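Autophagy-related protein 9 (Schizosaccharomyces pombe, PDB 7D0I) scrambles phospholipids between the two membrane leaflets as a homotrimer with a solvated central pore, supplying membrane to the growing autophagosome. Local coordinates at residues 208-213 and 267-272. The protein carries 1 engineered substitution. Residues are numbered along the deposited sequence; the frame is centred on the assembly and turned at random.
Sequences FQILTV and ALWIYY. With LMN (Lauryl Maltose Neopentyl Glycol), chain H.
Ile210 of helix 198-223 packs against Leu268, Trp269 and Tyr272 of helix 253-289, a worked example of how one branched side chain can join two antiparallel transmembrane helices. The axes of segments 208-213 and 267-272 come within 10.6 Å, with their N-to-C directions 172° apart, so side chains rather than backbones make the contact. The two branches of Ile210 divide the work. Its CG2 methyl lies 3.8 Å from Leu268 CD2 and also reaches the rim of the Tyr272 ring at CE2, near the ring plane, while CD1 touches Trp269 at CD1. With CG2 anti to the carbonyl carbon and CG1 between the backbone N and that carbon (chi1 54°), both branches are directed toward helix 253-289.

Beyond this first shell, Gln209, Val213, Leu268 and Tyr271 help line the pocket occupied by a detergent, lauryl maltose neopentyl glycol. One of its alkyl chains, with CBE, lies by Val213; the other, with CBF and CBD, runs by Leu268 and Tyr271. Detergent atom CBD sits over one face of the Tyr271 ring, offset toward the rim, 3.4 Å from Tyr271 CD2. Trimming Tyr271 to alanine is likely to leave CBD and CBF without the aromatic surface beside them. Val213 also packs on Tyr432 of helix 427-447, whereas Phe208 meets Tyr504 of a neighbouring subunit. On the detergent side of Leu268, its CD1 methyl is 3.5 Å from CBF.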
loop_
_atom_site.group_PDB
_atom_site.type_symbol
_atom_site.label_atom_id
_atom_site.label_comp_id
_atom_site.label_asym_id
_atom_site.label_seq_id
_atom_site.Cartn_x
_atom_site.Cartn_y
_atom_site.Cartn_z
ATOM N N PHE A 208 -14.847 42.401 27.615
ATOM C CA PHE A 208 -16.242 41.992 27.537
ATOM C C PHE A 208 -16.628 41.054 28.667
ATOM O O PHE A 208 -17.803 40.998 29.028
ATOM C CB PHE A 208 -16.538 41.350 26.189
ATOM C CG PHE A 208 -16.731 42.342 25.091
ATOM C CD1 PHE A 208 -17.902 43.056 24.989
ATOM C CD2 PHE A 208 -15.738 42.568 24.163
ATOM C CE1 PHE A 208 -18.079 43.969 23.985
ATOM C CE2 PHE A 208 -15.912 43.478 23.158
ATOM C CZ PHE A 208 -17.083 44.180 23.068
ATOM N N GLN A 209 -15.667 40.357 29.268
ATOM C CA GLN A 209 -15.974 39.519 30.421
ATOM C C GLN A 209 -16.348 40.367 31.628
ATOM O O GLN A 209 -17.374 40.124 32.283
ATOM C CB GLN A 209 -14.774 38.630 30.728
ATOM C CG GLN A 209 -14.948 37.678 31.881
ATOM C CD GLN A 209 -13.661 36.946 32.184
ATOM O OE1 GLN A 209 -13.057 37.139 33.236
ATOM N NE2 GLN A 209 -13.225 36.110 31.251
ATOM N N ILE A 210 -15.533 41.378 31.937
ATOM C CA ILE A 210 -15.894 42.248 33.055
ATOM C C ILE A 210 -17.142 43.052 32.727
ATOM O O ILE A 210 -17.938 43.357 33.619
ATOM C CB ILE A 210 -14.730 43.164 33.468
ATOM C CG1 ILE A 210 -14.212 43.961 32.279
ATOM C CG2 ILE A 210 -13.619 42.356 34.095
ATOM C CD1 ILE A 210 -12.953 44.726 32.572
ATOM N N LEU A 211 -17.362 43.380 31.452
ATOM C CA LEU A 211 -18.583 44.090 31.083
ATOM C C LEU A 211 -19.813 43.217 31.281
ATOM O O LEU A 211 -20.848 43.699 31.746
ATOM C CB LEU A 211 -18.500 44.574 29.637
ATOM C CG LEU A 211 -17.664 45.827 29.394
ATOM C CD1 LEU A 211 -17.691 46.204 27.929
ATOM C CD2 LEU A 211 -18.171 46.968 30.248
ATOM N N THR A 212 -19.722 41.933 30.939
ATOM C CA THR A 212 -20.845 41.028 31.155
ATOM C C THR A 212 -21.136 40.863 32.639
ATOM O O THR A 212 -22.299 40.896 33.060
ATOM C CB THR A 212 -20.549 39.675 30.519
ATOM O OG1 THR A 212 -20.432 39.830 29.101
ATOM C CG2 THR A 212 -21.659 38.697 30.826
ATOM N N VAL A 213 -20.091 40.695 33.448
ATOM C CA VAL A 213 -20.295 40.577 34.892
ATOM C C VAL A 213 -20.954 41.837 35.442
ATOM O O VAL A 213 -21.924 41.771 36.209
ATOM C CB VAL A 213 -18.962 40.285 35.599
ATOM C CG1 VAL A 213 -19.143 40.341 37.098
ATOM C CG2 VAL A 213 -18.439 38.934 35.174
ATOM N N ALA A 267 -11.883 43.979 41.993
ATOM C CA ALA A 267 -10.699 43.133 42.105
ATOM C C ALA A 267 -10.344 42.520 40.758
ATOM O O ALA A 267 -9.172 42.502 40.361
ATOM C CB ALA A 267 -10.929 42.041 43.146
ATOM N N LEU A 268 -11.349 42.011 40.043
ATOM C CA LEU A 268 -11.117 41.460 38.711
ATOM C C LEU A 268 -10.527 42.511 37.775
ATOM O O LEU A 268 -9.545 42.255 37.060
ATOM C CB LEU A 268 -12.427 40.910 38.153
ATOM C CG LEU A 268 -12.384 40.037 36.904
ATOM C CD1 LEU A 268 -11.381 38.919 37.089
ATOM C CD2 LEU A 268 -13.767 39.475 36.611
ATOM N N TRP A 269 -11.119 43.707 37.775
ATOM C CA TRP A 269 -10.625 44.794 36.936
ATOM C C TRP A 269 -9.174 45.126 37.264
ATOM O O TRP A 269 -8.339 45.290 36.363
ATOM C CB TRP A 269 -11.509 46.029 37.124
ATOM C CG TRP A 269 -11.596 46.909 35.927
ATOM C CD1 TRP A 269 -12.649 47.021 35.075
ATOM C CD2 TRP A 269 -10.592 47.810 35.443
ATOM N NE1 TRP A 269 -12.368 47.933 34.085
ATOM C CE2 TRP A 269 -11.108 48.432 34.291
ATOM C CE3 TRP A 269 -9.307 48.152 35.874
ATOM C CZ2 TRP A 269 -10.388 49.372 33.564
ATOM C CZ3 TRP A 269 -8.591 49.086 35.150
ATOM C CH2 TRP A 269 -9.134 49.686 34.008
ATOM N N ILE A 270 -8.862 45.237 38.554
ATOM C CA ILE A 270 -7.514 45.604 38.971
ATOM C C ILE A 270 -6.520 44.530 38.557
ATOM O O ILE A 270 -5.406 44.836 38.119
ATOM C CB ILE A 270 -7.476 45.865 40.488
ATOM C CG1 ILE A 270 -8.141 47.203 40.813
ATOM C CG2 ILE A 270 -6.050 45.841 41.006
ATOM C CD1 ILE A 270 -8.072 47.580 42.276
ATOM N N TYR A 271 -6.911 43.258 38.664
ATOM C CA TYR A 271 -6.011 42.199 38.224
ATOM C C TYR A 271 -5.740 42.286 36.729
ATOM O O TYR A 271 -4.594 42.126 36.290
ATOM C CB TYR A 271 -6.573 40.825 38.566
ATOM C CG TYR A 271 -5.884 39.749 37.769
ATOM C CD1 TYR A 271 -4.579 39.383 38.049
ATOM C CD2 TYR A 271 -6.521 39.133 36.704
ATOM C CE1 TYR A 271 -3.935 38.414 37.307
ATOM C CE2 TYR A 271 -5.889 38.162 35.961
ATOM C CZ TYR A 271 -4.598 37.806 36.263
ATOM O OH TYR A 271 -3.970 36.838 35.517
ATOM N N TYR A 272 -6.782 42.508 35.924
ATOM C CA TYR A 272 -6.573 42.607 34.482
ATOM C C TYR A 272 -5.638 43.767 34.145
ATOM O O TYR A 272 -4.709 43.628 33.329
ATOM C CB TYR A 272 -7.914 42.765 33.769
ATOM C CG TYR A 272 -8.735 41.498 33.706
ATOM C CD1 TYR A 272 -8.147 40.258 33.874
ATOM C CD2 TYR A 272 -10.099 41.544 33.467
ATOM C CE1 TYR A 272 -8.894 39.100 33.810
ATOM C CE2 TYR A 272 -10.850 40.391 33.402
ATOM C CZ TYR A 272 -10.243 39.173 33.575
ATOM O OH TYR A 272 -10.991 38.021 33.513
HETATM C C1 LMN H . -14.396 30.277 34.442
HETATM O O1 LMN H . -13.499 31.230 34.415
HETATM C C2 LMN H . -14.612 29.694 33.024
HETATM O O2 LMN H . -13.451 28.944 32.673
HETATM C C3 LMN H . -15.809 28.796 32.894
HETATM O O3 LMN H . -16.083 28.676 31.455
HETATM C C4 LMN H . -17.037 29.260 33.568
HETATM O O4 LMN H . -17.982 28.107 33.716
HETATM C C5 LMN H . -16.779 29.799 34.928
HETATM O O5 LMN H . -15.751 30.854 34.906
HETATM C C6 LMN H . -18.057 30.392 35.520
HETATM O O6 LMN H . -17.749 30.997 36.757
HETATM C CAA LMN H . -19.267 38.884 41.447
HETATM C CAB LMN H . -6.697 38.741 42.817
HETATM O OAI LMN H . -21.960 29.753 30.372
HETATM O OAJ LMN H . -7.066 31.586 26.749
HETATM O OAL LMN H . -15.010 32.335 30.763
HETATM O OAN LMN H . -9.146 32.358 29.234
HETATM O OAP LMN H . -10.125 34.142 31.041
HETATM O OAQ LMN H . -21.954 26.867 30.159
HETATM O OAR LMN H . -9.620 32.212 23.542
HETATM O OAS LMN H . -19.431 25.694 29.877
HETATM O OAT LMN H . -12.352 31.684 23.771
HETATM O OAU LMN H . -18.173 25.745 32.706
HETATM O OAV LMN H . -13.137 32.438 26.675
HETATM C CAW LMN H . -19.082 37.970 40.215
HETATM C CAX LMN H . -7.295 37.721 41.824
HETATM C CAY LMN H . -18.969 36.497 40.686
HETATM C CAZ LMN H . -8.429 38.400 41.017
HETATM C CBA LMN H . -18.380 35.596 39.565
HETATM C CBB LMN H . -9.050 37.373 40.030
HETATM C CBC LMN H . -17.715 36.456 38.447
HETATM C CBD LMN H . -7.994 36.979 38.958
HETATM C CBE LMN H . -17.735 35.667 37.105
HETATM C CBF LMN H . -8.723 36.710 37.607
HETATM C CBG LMN H . -17.246 34.209 37.354
HETATM C CBH LMN H . -8.920 35.177 37.402
HETATM C CBI LMN H . -15.683 34.193 37.317
HETATM C CBJ LMN H . -10.452 34.869 37.369
HETATM C CBK LMN H . -15.195 34.596 35.881
HETATM C CBL LMN H . -10.705 33.601 36.476
HETATM C CBM LMN H . -21.407 29.665 31.664
HETATM C CBN LMN H . -8.186 31.005 26.117
HETATM C CBP LMN H . -13.973 32.361 29.807
HETATM C CBQ LMN H . -13.632 34.745 35.888
HETATM C CBR LMN H . -11.997 32.768 36.119
HETATM C CBS LMN H . -14.053 32.549 34.558
HETATM C CBT LMN H . -12.105 34.108 33.871
HETATM O OBV LMN H . -11.053 33.199 33.508
HETATM O OBX LMN H . -12.502 32.820 31.675
HETATM O OBY LMN H . -20.263 28.136 33.157
HETATM O OBZ LMN H . -10.033 32.157 27.190
HETATM O OCB LMN H . -11.712 31.004 28.494
HETATM C CCC LMN H . -21.237 28.221 32.043
HETATM C CCD LMN H . -9.260 32.040 25.932
HETATM C CCF LMN H . -12.684 31.978 30.468
HETATM C CCH LMN H . -10.223 31.938 30.146
HETATM C CCJ LMN H . -11.245 32.468 32.330
HETATM C CCL LMN H . -10.092 32.750 31.387
HETATM C CCM LMN H . -12.941 33.547 35.115
HETATM C CCN LMN H . -20.793 27.431 30.802
HETATM C CCO LMN H . -10.147 31.635 24.750
HETATM C CCQ LMN H . -11.523 32.091 29.469
HETATM C CCR LMN H . -18.872 28.068 32.658
HETATM C CCS LMN H . -11.136 31.167 27.230
HETATM C CCT LMN H . -19.851 26.330 31.127
HETATM C CCU LMN H . -11.558 32.073 24.939
HETATM C CCV LMN H . -18.631 26.794 31.836
HETATM C CCW LMN H . -12.184 31.491 26.156
#